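Long-range contacts in alpha-fucosidase (Bifidobacterium bifidum, PDB 2EAB), which probably releases alpha-1,2-linked L-fucose from glycans by hydrolysis, this chain being the family 95 catalytic part of a longer protein: residues 246-256 with 265-273; 174-182 with 193-202. One frame throughout, in Å; residues are numbered along the deposited sequence.

Overall arrangement
From the N terminus, the chain first closes contact 2, where strand 176-185 turns back as strand 190-197. It then crosses back to the second sheet of the N-terminal β-sandwich in strand 203-208. After returning to the first sheet through strands 217-225, 228-235 and 241-250, it closes contact 1 across eight intervening residues that complete edge strand 256-259. The two closures lie in series, neither nested nor crossed, with centres about 12 Å apart. Contact 2 joins neighbours within one sheet, whereas contact 1 ties that sheet to its partner. They meet where D251 OD2 forms a 2.8 Å salt bridge with R194 NH2, beside a probable hydrogen bond from A197 N to K272 O.

Contact 1 of 2, residues 246-256 with 265-273; sequences IKVVLDNGEGT and SLKVSDAKA
V248 meets the opposing strand with both methyls, CG1 lying 3.7 Å from V268 CG2 and CG2 lying 3.8 Å from L266 CD2. The fork follows from its torsion: with CG1 anti to the backbone N (chi1 -177°), each branch is set against a different partner. This is packing between the two antiparallel sheets of the N-terminal β-sandwich, a domain whose family belongs to the galactose mutarotase clan. The axes of strands 246-250 and 266-269 run 9.5 Å apart and 14° from parallel, a spacing filled by side chains. L257 touches V248, L266 and V268, and F205 and V207 of strand 203-208 add to the same layer. Farther along, L250 CD2 slides past V268 CG1 at 4.0 Å and also reaches the A271 methyl.

At D270 the chain turns a corner, which carries A273 across to the sheet of strand 241-250. There D251 N donates to A273 O (3.0 Å, 163° at the hydrogen). The D251 carboxylate, engaged by R194, lays OD2 against A273 CB. Nearby, G255 passes so close to A271 that a β-carbon would collide with the alanine methyl.

The polar edge is a hydrogen-bonded antiparallel pair, in which T256 N donates to S269 O at 2.7 Å and S269 N returns a bond to T256 O at 2.9 Å. One water links E254 O, K272 N and A273 O; a second donates to T256 O and lies 2.7 Å from S269 OG.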
ATOM      1  N   ILE A 246     -17.414  25.048  -2.745  1.00  9.99           N
ATOM      2  CA  ILE A 246     -16.461  25.924  -2.076  1.00 10.38           C
ATOM      3  C   ILE A 246     -17.240  27.054  -1.421  1.00 10.63           C
ATOM      4  O   ILE A 246     -17.912  27.838  -2.102  1.00 10.97           O
ATOM      5  CB  ILE A 246     -15.401  26.518  -3.041  1.00 10.26           C
ATOM      6  CG1 ILE A 246     -14.659  25.401  -3.794  1.00 10.00           C
ATOM      7  CG2 ILE A 246     -14.445  27.450  -2.276  1.00 10.45           C
ATOM      8  CD1 ILE A 246     -13.526  25.873  -4.697  1.00 10.70           C
ATOM      9  N   LYS A 247     -17.162  27.109  -0.097  1.00 11.06           N
ATOM     10  CA  LYS A 247     -17.784  28.168   0.687  1.00 11.80           C
ATOM     11  C   LYS A 247     -16.701  29.164   1.092  1.00 12.23           C
ATOM     12  O   LYS A 247     -15.718  28.794   1.736  1.00 12.07           O
ATOM     13  CB  LYS A 247     -18.468  27.567   1.918  1.00 11.78           C
ATOM     14  CG  LYS A 247     -19.227  28.562   2.783  1.00 12.49           C
ATOM     15  CD  LYS A 247     -19.800  27.871   4.005  1.00 13.28           C
ATOM     16  CE  LYS A 247     -20.641  28.816   4.851  1.00 14.50           C
ATOM     17  NZ  LYS A 247     -21.889  29.249   4.164  1.00 15.66           N
ATOM     18  N   VAL A 248     -16.891  30.426   0.706  1.00 13.09           N
ATOM     19  CA  VAL A 248     -15.901  31.475   0.941  1.00 14.35           C
ATOM     20  C   VAL A 248     -16.329  32.340   2.127  1.00 14.92           C
ATOM     21  O   VAL A 248     -17.382  32.985   2.087  1.00 15.34           O
ATOM     22  CB  VAL A 248     -15.698  32.352  -0.324  1.00 14.37           C
ATOM     23  CG1 VAL A 248     -14.624  33.398  -0.090  1.00 15.36           C
ATOM     24  CG2 VAL A 248     -15.334  31.487  -1.525  1.00 15.32           C
ATOM     25  N   VAL A 249     -15.513  32.340   3.179  1.00 15.38           N
ATOM     26  CA  VAL A 249     -15.830  33.078   4.403  1.00 16.11           C
ATOM     27  C   VAL A 249     -14.820  34.203   4.645  1.00 16.58           C
ATOM     28  O   VAL A 249     -13.648  33.951   4.936  1.00 16.15           O
ATOM     29  CB  VAL A 249     -15.912  32.141   5.643  1.00 16.15           C
ATOM     30  CG1 VAL A 249     -16.387  32.907   6.876  1.00 16.75           C
ATOM     31  CG2 VAL A 249     -16.839  30.961   5.368  1.00 16.49           C
ATOM     32  N   LEU A 250     -15.289  35.443   4.517  1.00 17.45           N
ATOM     33  CA  LEU A 250     -14.462  36.625   4.756  1.00 18.52           C
ATOM     34  C   LEU A 250     -14.290  36.863   6.250  1.00 19.25           C
ATOM     35  O   LEU A 250     -15.260  36.787   7.006  1.00 19.45           O
ATOM     36  CB  LEU A 250     -15.103  37.870   4.131  1.00 18.56           C
ATOM     37  CG  LEU A 250     -15.465  37.917   2.644  1.00 19.10           C
ATOM     38  CD1 LEU A 250     -16.345  39.127   2.367  1.00 19.99           C
ATOM     39  CD2 LEU A 250     -14.227  37.953   1.768  1.00 19.55           C
ATOM     40  N   ASP A 251     -13.061  37.159   6.669  1.00 20.19           N
ATOM     41  CA  ASP A 251     -12.789  37.557   8.052  1.00 21.28           C
ATOM     42  C   ASP A 251     -13.540  38.834   8.406  1.00 21.98           C
ATOM     43  O   ASP A 251     -13.494  39.811   7.656  1.00 22.25           O
ATOM     44  CB  ASP A 251     -11.293  37.775   8.274  1.00 21.28           C
ATOM     45  CG  ASP A 251     -10.571  36.515   8.706  1.00 21.55           C
ATOM     46  OD1 ASP A 251     -11.048  35.401   8.398  1.00 21.56           O
ATOM     47  OD2 ASP A 251      -9.513  36.643   9.354  1.00 22.17           O
ATOM     48  N   ASN A 252     -14.234  38.805   9.545  1.00 22.95           N
ATOM     49  CA  ASN A 252     -14.944  39.970  10.096  1.00 23.75           C
ATOM     50  C   ASN A 252     -15.923  40.629   9.116  1.00 24.09           C
ATOM     51  O   ASN A 252     -16.330  41.778   9.310  1.00 24.26           O
ATOM     52  CB  ASN A 252     -13.945  41.008  10.635  1.00 24.00           C
ATOM     53  CG  ASN A 252     -12.889  40.395  11.543  1.00 24.70           C
ATOM     54  OD1 ASN A 252     -13.206  39.759  12.550  1.00 26.27           O
ATOM     55  ND2 ASN A 252     -11.621  40.593  11.192  1.00 25.70           N
ATOM     56  N   GLY A 253     -16.293  39.893   8.068  1.00 24.40           N
ATOM     57  CA  GLY A 253     -17.123  40.425   6.988  1.00 24.69           C
ATOM     58  C   GLY A 253     -16.428  41.525   6.202  1.00 24.95           C
ATOM     59  O   GLY A 253     -17.077  42.294   5.487  1.00 25.06           O
ATOM     60  N   GLU A 254     -15.104  41.596   6.338  1.00 25.04           N
ATOM     61  CA  GLU A 254     -14.297  42.628   5.692  1.00 25.27           C
ATOM     62  C   GLU A 254     -13.896  42.207   4.286  1.00 24.94           C
ATOM     63  O   GLU A 254     -13.278  41.156   4.090  1.00 24.97           O
ATOM     64  CB  GLU A 254     -13.058  42.954   6.528  1.00 25.24           C
ATOM     65  CG  GLU A 254     -13.362  43.651   7.849  1.00 25.92           C
ATOM     66  CD  GLU A 254     -12.117  43.966   8.662  1.00 26.12           C
ATOM     67  OE1 GLU A 254     -12.268  44.431   9.813  1.00 27.52           O
ATOM     68  OE2 GLU A 254     -10.990  43.755   8.160  1.00 27.61           O
ATOM     69  N   GLY A 255     -14.247  43.044   3.316  1.00 24.76           N
ATOM     70  CA  GLY A 255     -14.065  42.725   1.907  1.00 24.39           C
ATOM     71  C   GLY A 255     -15.406  42.502   1.237  1.00 24.15           C
ATOM     72  O   GLY A 255     -16.453  42.537   1.891  1.00 24.03           O
ATOM     73  N   THR A 256     -15.372  42.272  -0.072  1.00 23.94           N
ATOM     74  CA  THR A 256     -16.585  42.063  -0.850  1.00 23.93           C
ATOM     75  C   THR A 256     -16.533  40.724  -1.573  1.00 23.68           C
ATOM     76  O   THR A 256     -15.522  40.373  -2.188  1.00 23.66           O
ATOM     77  CB  THR A 256     -16.816  43.213  -1.863  1.00 23.93           C
ATOM     78  OG1 THR A 256     -16.802  44.468  -1.172  1.00 24.50           O
ATOM     79  CG2 THR A 256     -18.152  43.057  -2.583  1.00 24.34           C
ATOM     80  N   SER A 265     -17.552  31.206 -11.113  1.00 17.01           N
ATOM     81  CA  SER A 265     -16.514  31.493 -10.133  1.00 16.40           C
ATOM     82  C   SER A 265     -16.995  32.506  -9.100  1.00 16.24           C
ATOM     83  O   SER A 265     -18.045  33.132  -9.264  1.00 16.13           O
ATOM     84  CB  SER A 265     -15.253  32.009 -10.832  1.00 16.24           C
ATOM     85  OG  SER A 265     -15.506  33.234 -11.499  1.00 16.22           O
ATOM     86  N   LEU A 266     -16.217  32.653  -8.033  1.00 16.13           N
ATOM     87  CA  LEU A 266     -16.512  33.608  -6.979  1.00 16.39           C
ATOM     88  C   LEU A 266     -15.351  34.590  -6.890  1.00 16.13           C
ATOM     89  O   LEU A 266     -14.186  34.195  -6.979  1.00 15.67           O
ATOM     90  CB  LEU A 266     -16.710  32.862  -5.660  1.00 16.74           C
ATOM     91  CG  LEU A 266     -17.812  33.202  -4.651  1.00 18.13           C
ATOM     92  CD1 LEU A 266     -19.016  33.911  -5.259  1.00 18.70           C
ATOM     93  CD2 LEU A 266     -18.250  31.925  -3.944  1.00 18.22           C
ATOM     94  N   LYS A 267     -15.676  35.872  -6.738  1.00 16.27           N
ATOM     95  CA  LYS A 267     -14.672  36.928  -6.693  1.00 16.61           C
ATOM     96  C   LYS A 267     -14.561  37.506  -5.288  1.00 16.47           C
ATOM     97  O   LYS A 267     -15.557  37.940  -4.704  1.00 16.25           O
ATOM     98  CB  LYS A 267     -15.015  38.034  -7.698  1.00 16.54           C
ATOM     99  CG  LYS A 267     -13.950  39.117  -7.843  1.00 17.10           C
ATOM    100  CD  LYS A 267     -14.462  40.265  -8.701  1.00 17.57           C
ATOM    101  CE  LYS A 267     -13.377  41.294  -8.957  1.00 19.57           C
ATOM    102  NZ  LYS A 267     -13.882  42.430  -9.774  1.00 20.14           N
ATOM    103  N   VAL A 268     -13.343  37.493  -4.753  1.00 16.53           N
ATOM    104  CA  VAL A 268     -13.033  38.132  -3.480  1.00 17.07           C
ATOM    105  C   VAL A 268     -12.282  39.422  -3.780  1.00 17.12           C
ATOM    106  O   VAL A 268     -11.266  39.408  -4.478  1.00 17.01           O
ATOM    107  CB  VAL A 268     -12.178  37.213  -2.568  1.00 17.06           C
ATOM    108  CG1 VAL A 268     -11.717  37.952  -1.315  1.00 17.41           C
ATOM    109  CG2 VAL A 268     -12.962  35.966  -2.188  1.00 17.68           C
ATOM    110  N   SER A 269     -12.798  40.534  -3.266  1.00 17.57           N
ATOM    111  CA  SER A 269     -12.173  41.835  -3.471  1.00 18.01           C
ATOM    112  C   SER A 269     -12.054  42.609  -2.162  1.00 18.02           C
ATOM    113  O   SER A 269     -12.923  42.512  -1.294  1.00 18.08           O
ATOM    114  CB  SER A 269     -12.955  42.651  -4.502  1.00 18.24           C
ATOM    115  OG  SER A 269     -14.272  42.902  -4.051  1.00 19.79           O
ATOM    116  N   ASP A 270     -10.960  43.358  -2.034  1.00 18.13           N
ATOM    117  CA  ASP A 270     -10.736  44.288  -0.917  1.00 18.34           C
ATOM    118  C   ASP A 270     -10.728  43.616   0.460  1.00 17.98           C
ATOM    119  O   ASP A 270     -11.111  44.224   1.466  1.00 18.13           O
ATOM    120  CB  ASP A 270     -11.760  45.435  -0.956  1.00 18.76           C
ATOM    121  CG  ASP A 270     -11.901  46.047  -2.338  1.00 19.89           C
ATOM    122  OD1 ASP A 270     -10.867  46.404  -2.941  1.00 22.05           O
ATOM    123  OD2 ASP A 270     -13.048  46.170  -2.819  1.00 22.19           O
ATOM    124  N   ALA A 271     -10.280  42.364   0.499  1.00 17.42           N
ATOM    125  CA  ALA A 271     -10.221  41.609   1.744  1.00 16.90           C
ATOM    126  C   ALA A 271      -8.813  41.629   2.333  1.00 16.55           C
ATOM    127  O   ALA A 271      -7.886  42.181   1.735  1.00 16.21           O
ATOM    128  CB  ALA A 271     -10.692  40.177   1.516  1.00 16.93           C
ATOM    129  N   LYS A 272      -8.669  41.028   3.512  1.00 16.34           N
ATOM    130  CA  LYS A 272      -7.369  40.868   4.149  1.00 16.33           C
ATOM    131  C   LYS A 272      -7.088  39.391   4.427  1.00 16.04           C
ATOM    132  O   LYS A 272      -5.971  38.918   4.223  1.00 16.18           O
ATOM    133  CB  LYS A 272      -7.288  41.684   5.443  1.00 16.45           C
ATOM    134  CG  LYS A 272      -5.873  41.826   5.987  1.00 17.40           C
ATOM    135  CD  LYS A 272      -5.851  42.541   7.328  1.00 19.04           C
ATOM    136  CE  LYS A 272      -4.427  42.703   7.829  1.00 20.22           C
ATOM    137  NZ  LYS A 272      -4.370  43.338   9.177  1.00 21.52           N
ATOM    138  N   ALA A 273      -8.109  38.676   4.897  1.00 15.76           N
ATOM    139  CA  ALA A 273      -7.999  37.248   5.189  1.00 15.45           C
ATOM    140  C   ALA A 273      -9.316  36.538   4.911  1.00 15.29           C
ATOM    141  O   ALA A 273     -10.395  37.062   5.205  1.00 15.36           O
ATOM    142  CB  ALA A 273      -7.572  37.029   6.627  1.00 15.67           C
TER
HETATM  143  O   HOH W   1     -10.926  40.273   5.209  1.00 22.72           O
HETATM  144  O   HOH W   2     -15.900  40.970  -5.093  1.00 20.35           O

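Contact 2 of 2, residues 174-182 with 193-202; sequences DGVTYTREY and ARLTASKAGK
Main-chain pairing of T179 with T196 and of E181 with R194 makes this an in-sheet contact between neighbouring strands of the larger N-terminal sheet. Axes 4.7 Å apart, at 172° to each other, confirm antiparallel neighbours. T196 N reaches T179 O at 3.0 Å and R194 N reaches E181 O at 2.8 Å, each answered by a return bond. Both threonine hydroxyls stand between their own backbone N and carbonyl carbon (chi1 76° and 78°), which brings OG1 of T179 to 2.6 Å from OG1 of T196, and either could donate. The E181 carboxylate on that face turns to Y316, K166 and K320.

The two strands form a β-hairpin whose opposite face, with Y178, L195 and A197, packs toward L203 and F205 of the second sheet. R180 CG lies 3.6 Å from L195 CD2 before its guanidinium turns to E70. Y178 CE1 packs on A197 CB at 3.8 Å, V176 CG1 lies over one ring face, offset toward the rim, and K202 O lies in plane at the ring edge. With an alanine in place of Y178, V176 CG1 and the A197 methyl would probably be left facing a gap. Past the strand end, S198 OG accepts a hydrogen bond from T177 N at 2.9 Å.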
ATOM      1  N   ASP A 174       5.355  43.114  -4.423  1.00 16.75           N
ATOM      2  CA  ASP A 174       5.152  44.567  -4.424  1.00 17.31           C
ATOM      3  C   ASP A 174       4.864  45.117  -3.016  1.00 17.13           C
ATOM      4  O   ASP A 174       3.939  45.912  -2.822  1.00 17.57           O
ATOM      5  CB  ASP A 174       4.042  44.944  -5.418  1.00 17.56           C
ATOM      6  CG  ASP A 174       3.999  46.431  -5.725  1.00 18.78           C
ATOM      7  OD1 ASP A 174       5.072  47.059  -5.850  1.00 20.37           O
ATOM      8  OD2 ASP A 174       2.876  46.970  -5.844  1.00 20.55           O
ATOM      9  N   GLY A 175       5.654  44.670  -2.041  1.00 17.12           N
ATOM     10  CA  GLY A 175       5.565  45.161  -0.666  1.00 17.04           C
ATOM     11  C   GLY A 175       4.614  44.419   0.256  1.00 16.81           C
ATOM     12  O   GLY A 175       4.644  44.620   1.472  1.00 17.09           O
ATOM     13  N   VAL A 176       3.774  43.555  -0.314  1.00 16.38           N
ATOM     14  CA  VAL A 176       2.751  42.836   0.450  1.00 15.95           C
ATOM     15  C   VAL A 176       3.106  41.352   0.566  1.00 15.43           C
ATOM     16  O   VAL A 176       3.461  40.713  -0.429  1.00 15.06           O
ATOM     17  CB  VAL A 176       1.344  42.989  -0.196  1.00 16.21           C
ATOM     18  CG1 VAL A 176       0.267  42.326   0.662  1.00 16.10           C
ATOM     19  CG2 VAL A 176       1.006  44.460  -0.422  1.00 16.38           C
ATOM     20  N   THR A 177       3.025  40.821   1.784  1.00 14.91           N
ATOM     21  CA  THR A 177       3.214  39.391   2.018  1.00 14.65           C
ATOM     22  C   THR A 177       1.884  38.653   1.899  1.00 14.33           C
ATOM     23  O   THR A 177       0.906  38.992   2.569  1.00 14.22           O
ATOM     24  CB  THR A 177       3.869  39.114   3.391  1.00 14.74           C
ATOM     25  OG1 THR A 177       5.172  39.705   3.420  1.00 15.39           O
ATOM     26  CG2 THR A 177       4.002  37.610   3.647  1.00 14.89           C
ATOM     27  N   TYR A 178       1.862  37.648   1.028  1.00 13.90           N
ATOM     28  CA  TYR A 178       0.691  36.801   0.840  1.00 13.35           C
ATOM     29  C   TYR A 178       0.993  35.415   1.379  1.00 12.92           C
ATOM     30  O   TYR A 178       2.064  34.868   1.120  1.00 12.60           O
ATOM     31  CB  TYR A 178       0.321  36.721  -0.643  1.00 13.74           C
ATOM     32  CG  TYR A 178      -0.089  38.052  -1.231  1.00 13.87           C
ATOM     33  CD1 TYR A 178      -1.420  38.469  -1.195  1.00 14.32           C
ATOM     34  CD2 TYR A 178       0.854  38.898  -1.817  1.00 14.15           C
ATOM     35  CE1 TYR A 178      -1.806  39.694  -1.730  1.00 14.97           C
ATOM     36  CE2 TYR A 178       0.481  40.129  -2.354  1.00 14.74           C
ATOM     37  CZ  TYR A 178      -0.847  40.515  -2.310  1.00 14.98           C
ATOM     38  OH  TYR A 178      -1.214  41.732  -2.838  1.00 15.08           O
ATOM     39  N   THR A 179       0.060  34.865   2.151  1.00 12.44           N
ATOM     40  CA  THR A 179       0.217  33.499   2.650  1.00 12.14           C
ATOM     41  C   THR A 179      -0.967  32.620   2.277  1.00 11.78           C
ATOM     42  O   THR A 179      -2.099  33.098   2.130  1.00 11.42           O
ATOM     43  CB  THR A 179       0.432  33.423   4.186  1.00 12.44           C
ATOM     44  OG1 THR A 179      -0.804  33.641   4.871  1.00 13.62           O
ATOM     45  CG2 THR A 179       1.476  34.434   4.657  1.00 12.68           C
ATOM     46  N   ARG A 180      -0.682  31.327   2.135  1.00 11.32           N
ATOM     47  CA  ARG A 180      -1.693  30.314   1.882  1.00 11.28           C
ATOM     48  C   ARG A 180      -1.397  29.102   2.740  1.00 10.78           C
ATOM     49  O   ARG A 180      -0.239  28.734   2.933  1.00 10.94           O
ATOM     50  CB  ARG A 180      -1.716  29.920   0.406  1.00 11.40           C
ATOM     51  CG  ARG A 180      -1.857  31.102  -0.538  1.00 12.70           C
ATOM     52  CD  ARG A 180      -2.335  30.672  -1.900  1.00 14.49           C
ATOM     53  NE  ARG A 180      -1.221  30.328  -2.770  1.00 18.84           N
ATOM     54  CZ  ARG A 180      -0.714  31.134  -3.699  1.00 18.94           C
ATOM     55  NH1 ARG A 180      -1.218  32.345  -3.899  1.00 21.10           N
ATOM     56  NH2 ARG A 180       0.297  30.721  -4.434  1.00 19.44           N
ATOM     57  N   GLU A 181      -2.460  28.501   3.254  1.00 10.36           N
ATOM     58  CA  GLU A 181      -2.368  27.289   4.047  1.00 10.36           C
ATOM     59  C   GLU A 181      -3.480  26.352   3.609  1.00 10.09           C
ATOM     60  O   GLU A 181      -4.629  26.769   3.480  1.00 10.52           O
ATOM     61  CB  GLU A 181      -2.512  27.613   5.531  1.00 10.56           C
ATOM     62  CG  GLU A 181      -2.455  26.408   6.445  1.00 11.60           C
ATOM     63  CD  GLU A 181      -2.990  26.720   7.822  1.00 13.29           C
ATOM     64  OE1 GLU A 181      -4.221  26.882   7.958  1.00 15.18           O
ATOM     65  OE2 GLU A 181      -2.183  26.794   8.770  1.00 13.64           O
ATOM     66  N   TYR A 182      -3.126  25.090   3.385  1.00  9.78           N
ATOM     67  CA  TYR A 182      -4.082  24.088   2.934  1.00  9.30           C
ATOM     68  C   TYR A 182      -4.016  22.838   3.792  1.00  9.14           C
ATOM     69  O   TYR A 182      -2.934  22.337   4.085  1.00  9.14           O
ATOM     70  CB  TYR A 182      -3.790  23.669   1.496  1.00  9.60           C
ATOM     71  CG  TYR A 182      -3.646  24.780   0.491  1.00  9.87           C
ATOM     72  CD1 TYR A 182      -4.767  25.326  -0.134  1.00  9.83           C
ATOM     73  CD2 TYR A 182      -2.388  25.253   0.125  1.00 10.43           C
ATOM     74  CE1 TYR A 182      -4.641  26.335  -1.074  1.00 10.33           C
ATOM     75  CE2 TYR A 182      -2.252  26.258  -0.818  1.00 10.68           C
ATOM     76  CZ  TYR A 182      -3.386  26.786  -1.414  1.00 10.41           C
ATOM     77  OH  TYR A 182      -3.270  27.772  -2.362  1.00 10.59           O
ATOM     78  N   ALA A 193      -8.693  26.102   2.883  1.00 10.46           N
ATOM     79  CA  ALA A 193      -7.665  26.993   2.365  1.00 10.95           C
ATOM     80  C   ALA A 193      -7.763  28.320   3.107  1.00 11.10           C
ATOM     81  O   ALA A 193      -8.779  29.016   3.021  1.00 11.53           O
ATOM     82  CB  ALA A 193      -7.821  27.197   0.871  1.00 10.77           C
ATOM     83  N   ARG A 194      -6.712  28.642   3.853  1.00 11.48           N
ATOM     84  CA  ARG A 194      -6.628  29.884   4.609  1.00 11.74           C
ATOM     85  C   ARG A 194      -5.708  30.829   3.854  1.00 11.84           C
ATOM     86  O   ARG A 194      -4.537  30.523   3.645  1.00 11.50           O
ATOM     87  CB  ARG A 194      -6.096  29.604   6.019  1.00 12.13           C
ATOM     88  CG  ARG A 194      -5.876  30.836   6.891  1.00 12.96           C
ATOM     89  CD  ARG A 194      -7.187  31.465   7.316  1.00 13.75           C
ATOM     90  NE  ARG A 194      -6.972  32.681   8.097  1.00 14.37           N
ATOM     91  CZ  ARG A 194      -7.927  33.552   8.412  1.00 15.39           C
ATOM     92  NH1 ARG A 194      -9.177  33.354   8.012  1.00 16.04           N
ATOM     93  NH2 ARG A 194      -7.630  34.631   9.124  1.00 15.74           N
ATOM     94  N   LEU A 195      -6.256  31.967   3.427  1.00 12.12           N
ATOM     95  CA  LEU A 195      -5.534  32.900   2.567  1.00 12.56           C
ATOM     96  C   LEU A 195      -5.468  34.271   3.216  1.00 12.82           C
ATOM     97  O   LEU A 195      -6.479  34.771   3.702  1.00 12.93           O
ATOM     98  CB  LEU A 195      -6.219  32.999   1.199  1.00 12.57           C
ATOM     99  CG  LEU A 195      -6.616  31.682   0.520  1.00 13.13           C
ATOM    100  CD1 LEU A 195      -7.510  31.931  -0.673  1.00 14.11           C
ATOM    101  CD2 LEU A 195      -5.396  30.880   0.108  1.00 12.64           C
ATOM    102  N   THR A 196      -4.273  34.862   3.242  1.00 13.28           N
ATOM    103  CA  THR A 196      -4.082  36.191   3.836  1.00 14.11           C
ATOM    104  C   THR A 196      -3.228  37.122   2.982  1.00 14.27           C
ATOM    105  O   THR A 196      -2.415  36.679   2.168  1.00 14.05           O
ATOM    106  CB  THR A 196      -3.436  36.126   5.252  1.00 14.11           C
ATOM    107  OG1 THR A 196      -2.028  35.900   5.134  1.00 15.48           O
ATOM    108  CG2 THR A 196      -4.078  35.046   6.127  1.00 14.45           C
ATOM    109  N   ALA A 197      -3.441  38.420   3.185  1.00 14.76           N
ATOM    110  CA  ALA A 197      -2.527  39.461   2.728  1.00 15.34           C
ATOM    111  C   ALA A 197      -2.115  40.284   3.949  1.00 15.79           C
ATOM    112  O   ALA A 197      -2.896  40.428   4.887  1.00 16.03           O
ATOM    113  CB  ALA A 197      -3.199  40.339   1.695  1.00 15.29           C
ATOM    114  N   SER A 198      -0.893  40.812   3.936  1.00 16.51           N
ATOM    115  CA  SER A 198      -0.356  41.541   5.093  1.00 17.19           C
ATOM    116  C   SER A 198      -0.944  42.944   5.249  1.00 17.76           C
ATOM    117  O   SER A 198      -0.888  43.533   6.334  1.00 18.10           O
ATOM    118  CB  SER A 198       1.169  41.616   5.022  1.00 16.99           C
ATOM    119  OG  SER A 198       1.591  42.280   3.846  1.00 17.08           O
ATOM    120  N   LYS A 199      -1.506  43.469   4.163  1.00 18.23           N
ATOM    121  CA  LYS A 199      -2.106  44.801   4.158  1.00 18.84           C
ATOM    122  C   LYS A 199      -3.593  44.711   3.831  1.00 18.71           C
ATOM    123  O   LYS A 199      -3.989  43.997   2.906  1.00 18.76           O
ATOM    124  CB  LYS A 199      -1.379  45.714   3.163  1.00 18.89           C
ATOM    125  CG  LYS A 199       0.088  45.978   3.516  1.00 19.71           C
ATOM    126  CD  LYS A 199       0.763  46.914   2.518  1.00 19.89           C
ATOM    127  CE  LYS A 199       2.246  47.067   2.828  1.00 21.38           C
ATOM    128  NZ  LYS A 199       2.918  48.018   1.895  1.00 22.33           N
ATOM    129  N   ALA A 200      -4.413  45.426   4.602  1.00 18.67           N
ATOM    130  CA  ALA A 200      -5.863  45.434   4.402  1.00 18.42           C
ATOM    131  C   ALA A 200      -6.236  45.861   2.983  1.00 18.16           C
ATOM    132  O   ALA A 200      -5.613  46.759   2.411  1.00 18.24           O
ATOM    133  CB  ALA A 200      -6.539  46.334   5.429  1.00 18.68           C
ATOM    134  N   GLY A 201      -7.240  45.193   2.417  1.00 17.74           N
ATOM    135  CA  GLY A 201      -7.716  45.492   1.067  1.00 17.20           C
ATOM    136  C   GLY A 201      -6.920  44.850  -0.058  1.00 16.97           C
ATOM    137  O   GLY A 201      -7.295  44.963  -1.228  1.00 17.01           O
ATOM    138  N   LYS A 202      -5.831  44.167   0.288  1.00 16.61           N
ATOM    139  CA  LYS A 202      -4.920  43.613  -0.716  1.00 16.25           C
ATOM    140  C   LYS A 202      -5.207  42.164  -1.117  1.00 15.84           C
ATOM    141  O   LYS A 202      -4.601  41.656  -2.064  1.00 15.84           O
ATOM    142  CB  LYS A 202      -3.457  43.778  -0.283  1.00 16.49           C
ATOM    143  CG  LYS A 202      -2.963  45.233  -0.244  1.00 17.45           C
ATOM    144  CD  LYS A 202      -3.199  45.984  -1.560  1.00 19.38           C
ATOM    145  CE  LYS A 202      -2.333  45.454  -2.696  1.00 19.91           C
ATOM    146  NZ  LYS A 202      -2.615  46.153  -3.980  1.00 21.42           N
TER
HETATM  147  O   HOH W   3       2.923  47.532  -0.854  1.00 32.11           O
HETATM  148  O   HOH W   4      -0.100  37.839   4.823  1.00 18.69           O
HETATM  149  O   HOH W   5      -2.840  34.787   0.039  1.00 13.55           O
HETATM  150  O   HOH W   6      -2.508  31.532   5.193  1.00 17.50           O